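Local coordinates for protein VP5 (PDB 6QGI) that probably mediates fusion of the viral envelope with the host cell membrane, as the envelope protein of a haloarchaeal pleomorphic virus, at residues Glu24-Pro32 with Gln43-Thr54; Val295-Ile305 with Pro315-Ala323. All blocks are in the same frame, centred on the assembly; numbering follows the deposited sequence.

Contact 1 of 2, residues Glu24-Pro32 with Gln43-Thr54; sequences EIVGSDAPP and QVYQTAKTRKST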
ATOM      1  N   GLU A  24      11.815  -5.486  -1.413  1.00 39.13           N
ATOM      2  CA  GLU A  24      11.910  -5.998  -2.777  1.00 39.57           C
ATOM      3  C   GLU A  24      10.935  -5.239  -3.657  1.00 42.16           C
ATOM      4  O   GLU A  24       9.719  -5.337  -3.468  1.00 41.89           O
ATOM      5  CB  GLU A  24      11.653  -7.512  -2.829  1.00 41.79           C
ATOM      6  CG  GLU A  24      12.784  -8.329  -2.223  1.00 57.09           C
ATOM      7  CD  GLU A  24      12.593  -9.833  -2.183  1.00 85.39           C
ATOM      8  OE1 GLU A  24      11.486 -10.317  -2.514  1.00 77.16           O
ATOM      9  OE2 GLU A  24      13.567 -10.533  -1.824  1.00 85.83           O
ATOM     10  N   ILE A  25      11.473  -4.440  -4.588  1.00 37.22           N
ATOM     11  CA  ILE A  25      10.670  -3.629  -5.501  1.00 35.59           C
ATOM     12  C   ILE A  25      10.245  -4.492  -6.703  1.00 36.59           C
ATOM     13  O   ILE A  25      11.022  -5.320  -7.187  1.00 36.86           O
ATOM     14  CB  ILE A  25      11.423  -2.317  -5.901  1.00 38.85           C
ATOM     15  CG1 ILE A  25      11.406  -1.327  -4.708  1.00 38.84           C
ATOM     16  CG2 ILE A  25      10.824  -1.648  -7.156  1.00 39.73           C
ATOM     17  CD1 ILE A  25      12.422  -0.327  -4.700  1.00 44.43           C
ATOM     18  N   VAL A  26       8.988  -4.303  -7.149  1.00 30.43           N
ATOM     19  CA  VAL A  26       8.388  -4.989  -8.295  1.00 29.02           C
ATOM     20  C   VAL A  26       9.098  -4.487  -9.561  1.00 31.62           C
ATOM     21  O   VAL A  26       8.970  -3.313  -9.924  1.00 30.99           O
ATOM     22  CB  VAL A  26       6.846  -4.779  -8.343  1.00 31.69           C
ATOM     23  CG1 VAL A  26       6.232  -5.386  -9.599  1.00 31.55           C
ATOM     24  CG2 VAL A  26       6.171  -5.337  -7.089  1.00 31.08           C
ATOM     25  N   GLY A  27       9.861  -5.385 -10.190  1.00 27.20           N
ATOM     26  CA  GLY A  27      10.635  -5.110 -11.395  1.00 26.63           C
ATOM     27  C   GLY A  27       9.801  -4.663 -12.575  1.00 29.80           C
ATOM     28  O   GLY A  27       8.613  -4.997 -12.668  1.00 29.45           O
ATOM     29  N   SER A  28      10.434  -3.882 -13.475  1.00 25.81           N
ATOM     30  CA  SER A  28       9.837  -3.348 -14.700  1.00 25.35           C
ATOM     31  C   SER A  28       9.266  -4.490 -15.557  1.00 29.37           C
ATOM     32  O   SER A  28       9.924  -5.513 -15.740  1.00 28.80           O
ATOM     33  CB  SER A  28      10.876  -2.542 -15.475  1.00 28.73           C
ATOM     34  OG  SER A  28      10.557  -2.323 -16.838  1.00 36.55           O
ATOM     35  N   ASP A  29       8.013  -4.327 -16.017  1.00 26.56           N
ATOM     36  CA  ASP A  29       7.304  -5.296 -16.856  1.00 26.81           C
ATOM     37  C   ASP A  29       6.642  -4.564 -18.032  1.00 30.27           C
ATOM     38  O   ASP A  29       5.420  -4.599 -18.206  1.00 29.93           O
ATOM     39  CB  ASP A  29       6.273  -6.101 -16.031  1.00 28.64           C
ATOM     40  CG  ASP A  29       5.583  -7.233 -16.774  1.00 44.96           C
ATOM     41  OD1 ASP A  29       5.982  -7.523 -17.938  1.00 48.16           O
ATOM     42  OD2 ASP A  29       4.644  -7.824 -16.204  1.00 49.88           O
ATOM     43  N   ALA A  30       7.475  -3.909 -18.854  1.00 26.41           N
ATOM     44  CA  ALA A  30       7.007  -3.186 -20.027  1.00 25.71           C
ATOM     45  C   ALA A  30       6.598  -4.152 -21.133  1.00 28.21           C
ATOM     46  O   ALA A  30       7.278  -5.173 -21.308  1.00 28.41           O
ATOM     47  CB  ALA A  30       8.076  -2.249 -20.531  1.00 27.10           C
ATOM     48  N   PRO A  31       5.515  -3.839 -21.895  1.00 23.12           N
ATOM     49  CA  PRO A  31       5.088  -4.738 -22.976  1.00 22.81           C
ATOM     50  C   PRO A  31       6.190  -5.002 -23.995  1.00 27.25           C
ATOM     51  O   PRO A  31       7.004  -4.105 -24.259  1.00 26.66           O
ATOM     52  CB  PRO A  31       3.920  -3.988 -23.624  1.00 24.33           C
ATOM     53  CG  PRO A  31       3.413  -3.107 -22.543  1.00 28.22           C
ATOM     54  CD  PRO A  31       4.601  -2.683 -21.771  1.00 23.78           C
ATOM     55  N   PRO A  32       6.203  -6.206 -24.598  1.00 23.81           N
ATOM     56  CA  PRO A  32       7.231  -6.529 -25.588  1.00 24.23           C
ATOM     57  C   PRO A  32       6.992  -5.894 -26.954  1.00 28.07           C
ATOM     58  O   PRO A  32       5.897  -5.434 -27.255  1.00 27.63           O
ATOM     59  CB  PRO A  32       7.126  -8.052 -25.699  1.00 26.28           C
ATOM     60  CG  PRO A  32       5.708  -8.339 -25.417  1.00 30.11           C
ATOM     61  CD  PRO A  32       5.313  -7.369 -24.357  1.00 24.97           C
ATOM     62  N   GLN A  43      -1.698  -3.706 -23.300  1.00 22.29           N
ATOM     63  CA  GLN A  43      -0.601  -4.088 -22.415  1.00 21.92           C
ATOM     64  C   GLN A  43       0.100  -2.876 -21.811  1.00 26.40           C
ATOM     65  O   GLN A  43       0.564  -2.984 -20.679  1.00 26.56           O
ATOM     66  CB  GLN A  43       0.396  -4.997 -23.129  1.00 23.65           C
ATOM     67  CG  GLN A  43      -0.112  -6.428 -23.240  1.00 28.01           C
ATOM     68  CD  GLN A  43       0.934  -7.427 -23.650  1.00 31.75           C
ATOM     69  OE1 GLN A  43       2.131  -7.289 -23.376  1.00 28.49           O
ATOM     70  NE2 GLN A  43       0.494  -8.479 -24.299  1.00 17.47           N
ATOM     71  N   VAL A  44       0.169  -1.733 -22.535  1.00 22.93           N
ATOM     72  CA  VAL A  44       0.740  -0.476 -22.018  1.00 22.73           C
ATOM     73  C   VAL A  44      -0.185   0.021 -20.884  1.00 26.57           C
ATOM     74  O   VAL A  44       0.299   0.434 -19.828  1.00 26.55           O
ATOM     75  CB  VAL A  44       0.945   0.598 -23.135  1.00 27.09           C
ATOM     76  CG1 VAL A  44       1.140   2.000 -22.555  1.00 26.68           C
ATOM     77  CG2 VAL A  44       2.111   0.231 -24.048  1.00 27.53           C
ATOM     78  N   TYR A  45      -1.513  -0.072 -21.102  1.00 22.76           N
ATOM     79  CA  TYR A  45      -2.538   0.322 -20.140  1.00 21.75           C
ATOM     80  C   TYR A  45      -2.467  -0.567 -18.910  1.00 25.57           C
ATOM     81  O   TYR A  45      -2.536  -0.055 -17.794  1.00 25.84           O
ATOM     82  CB  TYR A  45      -3.941   0.275 -20.785  1.00 22.52           C
ATOM     83  CG  TYR A  45      -5.068   0.720 -19.870  1.00 22.48           C
ATOM     84  CD1 TYR A  45      -5.344   2.073 -19.677  1.00 23.93           C
ATOM     85  CD2 TYR A  45      -5.854  -0.209 -19.194  1.00 22.29           C
ATOM     86  CE1 TYR A  45      -6.376   2.486 -18.839  1.00 23.27           C
ATOM     87  CE2 TYR A  45      -6.893   0.193 -18.357  1.00 22.46           C
ATOM     88  CZ  TYR A  45      -7.148   1.542 -18.182  1.00 29.06           C
ATOM     89  OH  TYR A  45      -8.161   1.943 -17.352  1.00 30.78           O
ATOM     90  N   GLN A  46      -2.302  -1.887 -19.115  1.00 22.04           N
ATOM     91  CA  GLN A  46      -2.196  -2.884 -18.050  1.00 21.72           C
ATOM     92  C   GLN A  46      -0.895  -2.697 -17.253  1.00 25.46           C
ATOM     93  O   GLN A  46      -0.932  -2.776 -16.024  1.00 25.39           O
ATOM     94  CB  GLN A  46      -2.304  -4.303 -18.622  1.00 23.49           C
ATOM     95  CG  GLN A  46      -3.760  -4.722 -18.834  1.00 46.20           C
ATOM     96  CD  GLN A  46      -4.004  -5.699 -19.966  1.00 67.93           C
ATOM     97  OE1 GLN A  46      -3.096  -6.099 -20.715  1.00 66.14           O
ATOM     98  NE2 GLN A  46      -5.259  -6.101 -20.119  1.00 54.77           N
ATOM     99  N   THR A  47       0.229  -2.401 -17.944  1.00 21.46           N
ATOM    100  CA  THR A  47       1.534  -2.152 -17.320  1.00 21.07           C
ATOM    101  C   THR A  47       1.462  -0.894 -16.423  1.00 25.24           C
ATOM    102  O   THR A  47       2.003  -0.905 -15.311  1.00 24.92           O
ATOM    103  CB  THR A  47       2.634  -2.046 -18.396  1.00 26.55           C
ATOM    104  OG1 THR A  47       2.736  -3.299 -19.086  1.00 23.95           O
ATOM    105  CG2 THR A  47       3.988  -1.695 -17.819  1.00 23.90           C
ATOM    106  N   ALA A  48       0.778   0.169 -16.895  1.00 21.43           N
ATOM    107  CA  ALA A  48       0.625   1.416 -16.144  1.00 20.87           C
ATOM    108  C   ALA A  48      -0.356   1.264 -14.979  1.00 24.13           C
ATOM    109  O   ALA A  48      -0.166   1.911 -13.955  1.00 23.53           O
ATOM    110  CB  ALA A  48       0.168   2.529 -17.064  1.00 22.00           C
ATOM    111  N   LYS A  49      -1.402   0.424 -15.139  1.00 20.82           N
ATOM    112  CA  LYS A  49      -2.428   0.160 -14.122  1.00 20.03           C
ATOM    113  C   LYS A  49      -1.832  -0.622 -12.971  1.00 24.50           C
ATOM    114  O   LYS A  49      -2.135  -0.327 -11.816  1.00 24.96           O
ATOM    115  CB  LYS A  49      -3.620  -0.605 -14.735  1.00 22.11           C
ATOM    116  CG  LYS A  49      -4.848  -0.686 -13.841  1.00 29.93           C
ATOM    117  CD  LYS A  49      -5.904  -1.590 -14.448  1.00 36.39           C
ATOM    118  CE  LYS A  49      -7.240  -1.406 -13.778  1.00 45.95           C
ATOM    119  NZ  LYS A  49      -8.331  -1.239 -14.772  1.00 53.48           N
ATOM    120  N   THR A  50      -0.986  -1.623 -13.287  1.00 21.30           N
ATOM    121  CA  THR A  50      -0.313  -2.464 -12.301  1.00 20.92           C
ATOM    122  C   THR A  50       0.753  -1.643 -11.589  1.00 25.26           C
ATOM    123  O   THR A  50       0.881  -1.764 -10.373  1.00 25.85           O
ATOM    124  CB  THR A  50       0.247  -3.726 -12.964  1.00 26.53           C
ATOM    125  OG1 THR A  50      -0.793  -4.332 -13.731  1.00 23.23           O
ATOM    126  CG2 THR A  50       0.779  -4.733 -11.952  1.00 25.21           C
ATOM    127  N   ARG A  51       1.493  -0.786 -12.327  1.00 21.81           N
ATOM    128  CA  ARG A  51       2.517   0.076 -11.733  1.00 21.52           C
ATOM    129  C   ARG A  51       1.882   1.061 -10.759  1.00 25.88           C
ATOM    130  O   ARG A  51       2.406   1.224  -9.661  1.00 26.24           O
ATOM    131  CB  ARG A  51       3.334   0.823 -12.806  1.00 21.25           C
ATOM    132  CG  ARG A  51       4.534   1.632 -12.257  1.00 25.13           C
ATOM    133  CD  ARG A  51       5.517   0.817 -11.420  1.00 18.52           C
ATOM    134  NE  ARG A  51       6.167  -0.229 -12.208  1.00 20.41           N
ATOM    135  CZ  ARG A  51       6.960  -1.169 -11.706  1.00 30.67           C
ATOM    136  NH1 ARG A  51       7.213  -1.206 -10.406  1.00 14.19           N
ATOM    137  NH2 ARG A  51       7.496  -2.083 -12.502  1.00 22.43           N
ATOM    138  N   LYS A  52       0.749   1.691 -11.147  1.00 22.48           N
ATOM    139  CA  LYS A  52       0.004   2.644 -10.319  1.00 22.19           C
ATOM    140  C   LYS A  52      -0.497   1.966  -9.048  1.00 25.77           C
ATOM    141  O   LYS A  52      -0.450   2.570  -7.982  1.00 25.16           O
ATOM    142  CB  LYS A  52      -1.179   3.232 -11.104  1.00 24.93           C
ATOM    143  CG  LYS A  52      -1.848   4.417 -10.420  1.00 36.12           C
ATOM    144  CD  LYS A  52      -3.344   4.409 -10.671  1.00 44.85           C
ATOM    145  CE  LYS A  52      -4.042   5.599 -10.063  1.00 53.47           C
ATOM    146  NZ  LYS A  52      -4.093   5.540  -8.575  1.00 64.21           N
ATOM    147  N   SER A  53      -0.959   0.710  -9.169  1.00 23.03           N
ATOM    148  CA  SER A  53      -1.459  -0.082  -8.055  1.00 23.01           C
ATOM    149  C   SER A  53      -0.333  -0.459  -7.088  1.00 27.91           C
ATOM    150  O   SER A  53      -0.516  -0.260  -5.897  1.00 28.59           O
ATOM    151  CB  SER A  53      -2.178  -1.332  -8.551  1.00 26.20           C
ATOM    152  OG  SER A  53      -2.934  -1.894  -7.491  1.00 33.94           O
ATOM    153  N   THR A  54       0.826  -0.958  -7.584  1.00 24.60           N
ATOM    154  CA  THR A  54       1.967  -1.341  -6.734  1.00 24.60           C
ATOM    155  C   THR A  54       2.638  -0.104  -6.103  1.00 27.72           C
ATOM    156  O   THR A  54       3.150  -0.210  -4.987  1.00 27.99           O
ATOM    157  CB  THR A  54       3.000  -2.208  -7.483  1.00 37.17           C
ATOM    158  OG1 THR A  54       3.563  -1.480  -8.573  1.00 40.78           O
ATOM    159  CG2 THR A  54       2.427  -3.541  -7.961  1.00 35.77           C
TER
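Val26 to Pro32 run as extended chain without regular secondary structure alongside the helix of 43-54, the CA atoms of Pro31 and Gln43 lying 5.8 Å apart and those of Val26 and Thr54 7.5 Å. The polar part of the contact falls mostly to Arg51. Its chain leaves the helix with CG anti to the backbone N (chi1 -174°) and then bends at chi2 and chi3, which turns the guanidinium back to the loop. Two nitrogens meet one carbonyl end-on: NH1 of Arg51 gives a 2.8 Å bond to O of Val26, and NH2 a more bent one of 3.2 Å. Both arrive from the same face of that carbonyl, whose oxygen lies almost exactly in the guanidinium plane. NH2 also makes a weak bond to Gly27 O. One turn back along the helix from Arg51, Thr47 holds OG1 within 3.1 Å of Asp29 O and 2.7 Å of Gln43 O, with one proton for the two acceptors. Farther along the loop, Pro31 packs on the helix: its CG rests 3.4 Å from Gln43 C and also touches CG2 of Val44, while its CD packs against Thr47 OG1. Gln43 crosses Pro32 at about a right angle, with OE1 3.3 Å from Pro32 CD. Held at its NH1/NH2 end and at NE, Arg51 thus joins the loop to its own helix through main-chain carbonyls and, with Asp29 N, to helix 91-133 through the Glu123 carboxylate, whose salt bridge to NE probably balances the charge.

Contact 2 of 2, residues Val295-Ile305 with Pro315-Ala323; sequences VPVDAEREATI and PGTFALTDA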
ATOM      1  N   VAL A 295       1.456   2.093  14.490  1.00 31.21           N
ATOM      2  CA  VAL A 295       0.194   2.620  13.980  1.00 30.34           C
ATOM      3  C   VAL A 295      -0.904   2.129  14.943  1.00 33.61           C
ATOM      4  O   VAL A 295      -0.965   0.922  15.172  1.00 33.24           O
ATOM      5  CB  VAL A 295      -0.031   2.192  12.497  1.00 33.29           C
ATOM      6  CG1 VAL A 295      -1.422   2.568  12.003  1.00 32.96           C
ATOM      7  CG2 VAL A 295       1.040   2.789  11.584  1.00 32.37           C
ATOM      8  N   PRO A 296      -1.728   3.020  15.564  1.00 29.99           N
ATOM      9  CA  PRO A 296      -2.773   2.537  16.499  1.00 30.52           C
ATOM     10  C   PRO A 296      -3.586   1.380  15.913  1.00 34.77           C
ATOM     11  O   PRO A 296      -4.000   1.442  14.752  1.00 34.34           O
ATOM     12  CB  PRO A 296      -3.637   3.774  16.738  1.00 32.28           C
ATOM     13  CG  PRO A 296      -2.715   4.914  16.516  1.00 36.11           C
ATOM     14  CD  PRO A 296      -1.745   4.494  15.453  1.00 30.95           C
ATOM     15  N   VAL A 297      -3.715   0.283  16.679  1.00 31.50           N
ATOM     16  CA  VAL A 297      -4.383  -0.942  16.232  1.00 31.47           C
ATOM     17  C   VAL A 297      -5.374  -1.453  17.285  1.00 35.72           C
ATOM     18  O   VAL A 297      -5.152  -1.281  18.486  1.00 36.18           O
ATOM     19  CB  VAL A 297      -3.326  -2.054  15.905  1.00 35.72           C
ATOM     20  CG1 VAL A 297      -3.976  -3.407  15.659  1.00 36.52           C
ATOM     21  CG2 VAL A 297      -2.453  -1.686  14.711  1.00 34.49           C
ATOM     22  N   ASP A 298      -6.441  -2.124  16.820  1.00 31.53           N
ATOM     23  CA  ASP A 298      -7.397  -2.823  17.660  1.00 32.22           C
ATOM     24  C   ASP A 298      -7.305  -4.305  17.307  1.00 36.68           C
ATOM     25  O   ASP A 298      -8.040  -4.806  16.448  1.00 36.41           O
ATOM     26  CB  ASP A 298      -8.830  -2.277  17.534  1.00 34.12           C
ATOM     27  CG  ASP A 298      -9.820  -2.843  18.551  1.00 44.53           C
ATOM     28  OD1 ASP A 298      -9.562  -3.942  19.096  1.00 45.50           O
ATOM     29  OD2 ASP A 298     -10.844  -2.192  18.801  1.00 50.77           O
ATOM     30  N   ALA A 299      -6.362  -4.987  17.965  1.00 33.31           N
ATOM     31  CA  ALA A 299      -6.082  -6.408  17.809  1.00 33.44           C
ATOM     32  C   ALA A 299      -7.125  -7.280  18.515  1.00 39.42           C
ATOM     33  O   ALA A 299      -7.344  -8.420  18.104  1.00 39.58           O
ATOM     34  CB  ALA A 299      -4.704  -6.709  18.377  1.00 34.01           C
ATOM     35  N   GLU A 300      -7.755  -6.747  19.580  1.00 37.62           N
ATOM     36  CA  GLU A 300      -8.694  -7.470  20.435  1.00 39.38           C
ATOM     37  C   GLU A 300     -10.163  -7.440  19.993  1.00 43.37           C
ATOM     38  O   GLU A 300     -10.963  -8.157  20.596  1.00 44.48           O
ATOM     39  CB  GLU A 300      -8.598  -6.959  21.880  1.00 41.95           C
ATOM     40  CG  GLU A 300      -7.703  -7.814  22.767  1.00 57.12           C
ATOM     41  CD  GLU A 300      -8.053  -9.290  22.890  1.00 87.87           C
ATOM     42  OE1 GLU A 300      -9.258  -9.625  22.960  1.00 84.70           O
ATOM     43  OE2 GLU A 300      -7.110 -10.114  22.925  1.00 86.79           O
ATOM     44  N   ARG A 301     -10.531  -6.653  18.967  1.00 38.42           N
ATOM     45  CA  ARG A 301     -11.930  -6.621  18.540  1.00 38.36           C
ATOM     46  C   ARG A 301     -12.082  -6.928  17.053  1.00 40.82           C
ATOM     47  O   ARG A 301     -11.733  -6.106  16.200  1.00 39.26           O
ATOM     48  CB  ARG A 301     -12.606  -5.291  18.898  1.00 37.74           C
ATOM     49  CG  ARG A 301     -13.176  -5.284  20.310  1.00 47.15           C
ATOM     50  CD  ARG A 301     -12.970  -3.950  21.000  1.00 55.58           C
ATOM     51  NE  ARG A 301     -11.563  -3.748  21.355  1.00 62.01           N
ATOM     52  CZ  ARG A 301     -11.127  -3.492  22.583  1.00 79.19           C
ATOM     53  NH1 ARG A 301      -9.827  -3.338  22.808  1.00 68.74           N
ATOM     54  NH2 ARG A 301     -11.979  -3.378  23.592  1.00 68.36           N
ATOM     55  N   GLU A 302     -12.602  -8.132  16.757  1.00 37.69           N
ATOM     56  CA  GLU A 302     -12.869  -8.599  15.402  1.00 36.51           C
ATOM     57  C   GLU A 302     -14.174  -7.982  14.935  1.00 40.47           C
ATOM     58  O   GLU A 302     -15.195  -8.069  15.627  1.00 40.38           O
ATOM     59  CB  GLU A 302     -12.917 -10.135  15.331  1.00 38.73           C
ATOM     60  CG  GLU A 302     -12.785 -10.678  13.916  1.00 48.49           C
ATOM     61  CD  GLU A 302     -13.202 -12.124  13.734  1.00 70.82           C
ATOM     62  OE1 GLU A 302     -12.436 -13.025  14.147  1.00 64.40           O
ATOM     63  OE2 GLU A 302     -14.293 -12.358  13.164  1.00 65.87           O
ATOM     64  N   ALA A 303     -14.126  -7.329  13.774  1.00 36.37           N
ATOM     65  CA  ALA A 303     -15.279  -6.660  13.199  1.00 36.10           C
ATOM     66  C   ALA A 303     -15.617  -7.213  11.837  1.00 39.10           C
ATOM     67  O   ALA A 303     -14.722  -7.394  11.008  1.00 37.95           O
ATOM     68  CB  ALA A 303     -15.007  -5.174  13.090  1.00 35.86           C
ATOM     69  N   THR A 304     -16.908  -7.486  11.608  1.00 36.04           N
ATOM     70  CA  THR A 304     -17.413  -7.936  10.313  1.00 35.57           C
ATOM     71  C   THR A 304     -17.929  -6.670   9.620  1.00 38.01           C
ATOM     72  O   THR A 304     -18.758  -5.954  10.190  1.00 37.77           O
ATOM     73  CB  THR A 304     -18.456  -9.063  10.458  1.00 47.52           C
ATOM     74  OG1 THR A 304     -19.559  -8.599  11.238  1.00 51.14           O
ATOM     75  CG2 THR A 304     -17.877 -10.329  11.079  1.00 46.42           C
ATOM     76  N   ILE A 305     -17.367  -6.344   8.447  1.00 33.21           N
ATOM     77  CA  ILE A 305     -17.727  -5.132   7.703  1.00 32.04           C
ATOM     78  C   ILE A 305     -18.442  -5.472   6.395  1.00 35.43           C
ATOM     79  O   ILE A 305     -18.260  -6.560   5.851  1.00 34.96           O
ATOM     80  CB  ILE A 305     -16.497  -4.209   7.434  1.00 33.60           C
ATOM     81  CG1 ILE A 305     -15.367  -4.939   6.653  1.00 33.10           C
ATOM     82  CG2 ILE A 305     -15.987  -3.586   8.731  1.00 34.29           C
ATOM     83  CD1 ILE A 305     -14.371  -4.043   5.918  1.00 36.54           C
ATOM     84  N   PRO A 315     -14.639 -10.422   7.716  1.00 35.59           N
ATOM     85  CA  PRO A 315     -14.313 -10.295   9.149  1.00 35.77           C
ATOM     86  C   PRO A 315     -12.827  -9.985   9.383  1.00 38.06           C
ATOM     87  O   PRO A 315     -11.959 -10.650   8.816  1.00 37.70           O
ATOM     88  CB  PRO A 315     -14.693 -11.667   9.717  1.00 38.92           C
ATOM     89  CG  PRO A 315     -14.687 -12.614   8.526  1.00 43.16           C
ATOM     90  CD  PRO A 315     -14.503 -11.822   7.261  1.00 37.26           C
ATOM     91  N   GLY A 316     -12.540  -8.997  10.223  1.00 33.46           N
ATOM     92  CA  GLY A 316     -11.159  -8.632  10.517  1.00 32.26           C
ATOM     93  C   GLY A 316     -10.954  -7.547  11.552  1.00 36.06           C
ATOM     94  O   GLY A 316     -11.911  -7.003  12.109  1.00 36.55           O
ATOM     95  N   THR A 317      -9.681  -7.235  11.814  1.00 31.84           N
ATOM     96  CA  THR A 317      -9.266  -6.232  12.797  1.00 31.43           C
ATOM     97  C   THR A 317      -8.857  -4.928  12.111  1.00 33.11           C
ATOM     98  O   THR A 317      -8.353  -4.938  10.982  1.00 31.18           O
ATOM     99  CB  THR A 317      -8.133  -6.771  13.680  1.00 40.82           C
ATOM    100  OG1 THR A 317      -7.132  -7.366  12.853  1.00 42.07           O
ATOM    101  CG2 THR A 317      -8.625  -7.777  14.719  1.00 40.77           C
ATOM    102  N   PHE A 318      -9.075  -3.807  12.822  1.00 29.40           N
ATOM    103  CA  PHE A 318      -8.785  -2.456  12.361  1.00 28.00           C
ATOM    104  C   PHE A 318      -7.468  -1.896  12.876  1.00 30.76           C
ATOM    105  O   PHE A 318      -7.015  -2.198  13.987  1.00 30.02           O
ATOM    106  CB  PHE A 318      -9.896  -1.487  12.783  1.00 30.17           C
ATOM    107  CG  PHE A 318     -11.176  -1.550  11.994  1.00 31.73           C
ATOM    108  CD1 PHE A 318     -11.259  -0.986  10.727  1.00 33.97           C
ATOM    109  CD2 PHE A 318     -12.325  -2.099  12.549  1.00 34.58           C
ATOM    110  CE1 PHE A 318     -12.460  -1.009  10.013  1.00 35.01           C
ATOM    111  CE2 PHE A 318     -13.522  -2.118  11.837  1.00 37.55           C
ATOM    112  CZ  PHE A 318     -13.582  -1.573  10.575  1.00 34.94           C
ATOM    113  N   ALA A 319      -6.893  -1.026  12.046  1.00 26.48           N
ATOM    114  CA  ALA A 319      -5.699  -0.242  12.298  1.00 26.04           C
ATOM    115  C   ALA A 319      -5.976   1.159  11.796  1.00 30.66           C
ATOM    116  O   ALA A 319      -6.521   1.321  10.697  1.00 30.46           O
ATOM    117  CB  ALA A 319      -4.496  -0.855  11.596  1.00 26.11           C
ATOM    118  N   LEU A 320      -5.704   2.163  12.627  1.00 27.22           N
ATOM    119  CA  LEU A 320      -5.930   3.552  12.250  1.00 26.82           C
ATOM    120  C   LEU A 320      -4.646   4.325  12.377  1.00 29.93           C
ATOM    121  O   LEU A 320      -3.989   4.215  13.413  1.00 29.97           O
ATOM    122  CB  LEU A 320      -7.009   4.193  13.145  1.00 27.88           C
ATOM    123  CG  LEU A 320      -8.469   3.728  13.030  1.00 33.41           C
ATOM    124  CD1 LEU A 320      -9.351   4.613  13.856  1.00 34.48           C
ATOM    125  CD2 LEU A 320      -8.996   3.843  11.626  1.00 34.14           C
ATOM    126  N   THR A 321      -4.280   5.107  11.339  1.00 25.02           N
ATOM    127  CA  THR A 321      -3.082   5.956  11.380  1.00 24.31           C
ATOM    128  C   THR A 321      -3.349   7.094  12.376  1.00 28.94           C
ATOM    129  O   THR A 321      -2.457   7.499  13.124  1.00 28.89           O
ATOM    130  CB  THR A 321      -2.715   6.490   9.991  1.00 32.89           C
ATOM    131  OG1 THR A 321      -3.762   7.335   9.537  1.00 34.81           O
ATOM    132  CG2 THR A 321      -2.442   5.390   8.979  1.00 30.88           C
ATOM    133  N   ASP A 322      -4.603   7.575  12.390  1.00 25.57           N
ATOM    134  CA  ASP A 322      -5.087   8.624  13.272  1.00 26.18           C
ATOM    135  C   ASP A 322      -6.315   8.110  14.032  1.00 31.29           C
ATOM    136  O   ASP A 322      -7.420   8.085  13.480  1.00 31.09           O
ATOM    137  CB  ASP A 322      -5.415   9.886  12.452  1.00 27.61           C
ATOM    138  CG  ASP A 322      -5.590  11.158  13.253  1.00 37.17           C
ATOM    139  OD1 ASP A 322      -5.668  11.073  14.500  1.00 38.38           O
ATOM    140  OD2 ASP A 322      -5.640  12.239  12.638  1.00 42.44           O
ATOM    141  N   ALA A 323      -6.117   7.697  15.301  1.00 28.13           N
ATOM    142  CA  ALA A 323      -7.180   7.157  16.155  1.00 29.07           C
ATOM    143  C   ALA A 323      -8.286   8.192  16.444  1.00 35.28           C
ATOM    144  O   ALA A 323      -9.294   7.848  17.063  1.00 35.39           O
ATOM    145  CB  ALA A 323      -6.590   6.633  17.450  1.00 30.30           C
TER
HETATM  146  O   HOH W   1     -10.575  -3.719  15.150  1.00 16.69           O
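Val297 and Ala319 face each other as a non-hydrogen-bonded pair where two antiparallel strands meet, their CA atoms 4.2 Å apart. Strand 312-320 is the second arm of a beta hairpin with 301-307, and it also pairs with the short strand 297-299, because the chain of 295-305 turns a corner at Glu300. Backbone bonds therefore come in two groups. Beyond the corner, Ala303 and Gly316 exchange both N-H groups, each bond 2.8 Å long; before it, Asp298 N donates to Phe318 O in a nearly straight bond (175°), and Leu320 N donates to Pro296 O. The apolar contacts lie on both faces. On one, Val297 CG2 touches Ala319 CB, and Thr304 CG2 reaches Pro315 CB at 3.7 Å. On the other, with CG beside its backbone N and anti to the carbonyl carbon (chi1 -76°), the Phe318 ring leans over 295-305: CE2 comes 3.6 Å from Ala303 CB and CZ equally near Ile305 CG2. Phe345 on neighbouring strand 343-355 meets the same ring edge-to-face. At the end away from the hairpin turn, the ring of Pro296 packs on the Leu320 carbonyl oxygen and on Ala323 CB. The carbons CB and CG2 of Thr317 pack on Asp298 O, while its OG1 hydrogen-bonds Tyr493 OH of helix 476-496. A polar pair braces the corner. Arg301 NE makes a salt bridge to Asp298 OD1 through a nearly straight hydrogen bond, on the syn side of the carboxylate, while OD2 accepts from Ser461 N. Where the strands part at the corner, a water bridges them: it donates to the carbonyl oxygens of Asp298 and Arg301 and accepts from Phe318 N, 2.8 Å away.

In the fold
Contact 1 and contact 2 share no helix or strand: they lie on opposite sides of the chain's centre, with centres 31 Å apart and nearest atoms about 16 Å apart. Both are partly buried, but contact 2 has the larger share of buried residues and the larger interface, 715 against 430 Å². Contact 1 belongs to the helical part of the chain, fixing the loop leading into helix 37-60 against that helix; contact 2 belongs to the beta-rich part and joins strands. Their chemistry follows suit: an arginine side chain serves main-chain carbonyls in 24-32/43-54, whereas backbone hydrogen bonds between strands, with one phenylalanine packed on small and branched side chains, mark 295-305/315-323.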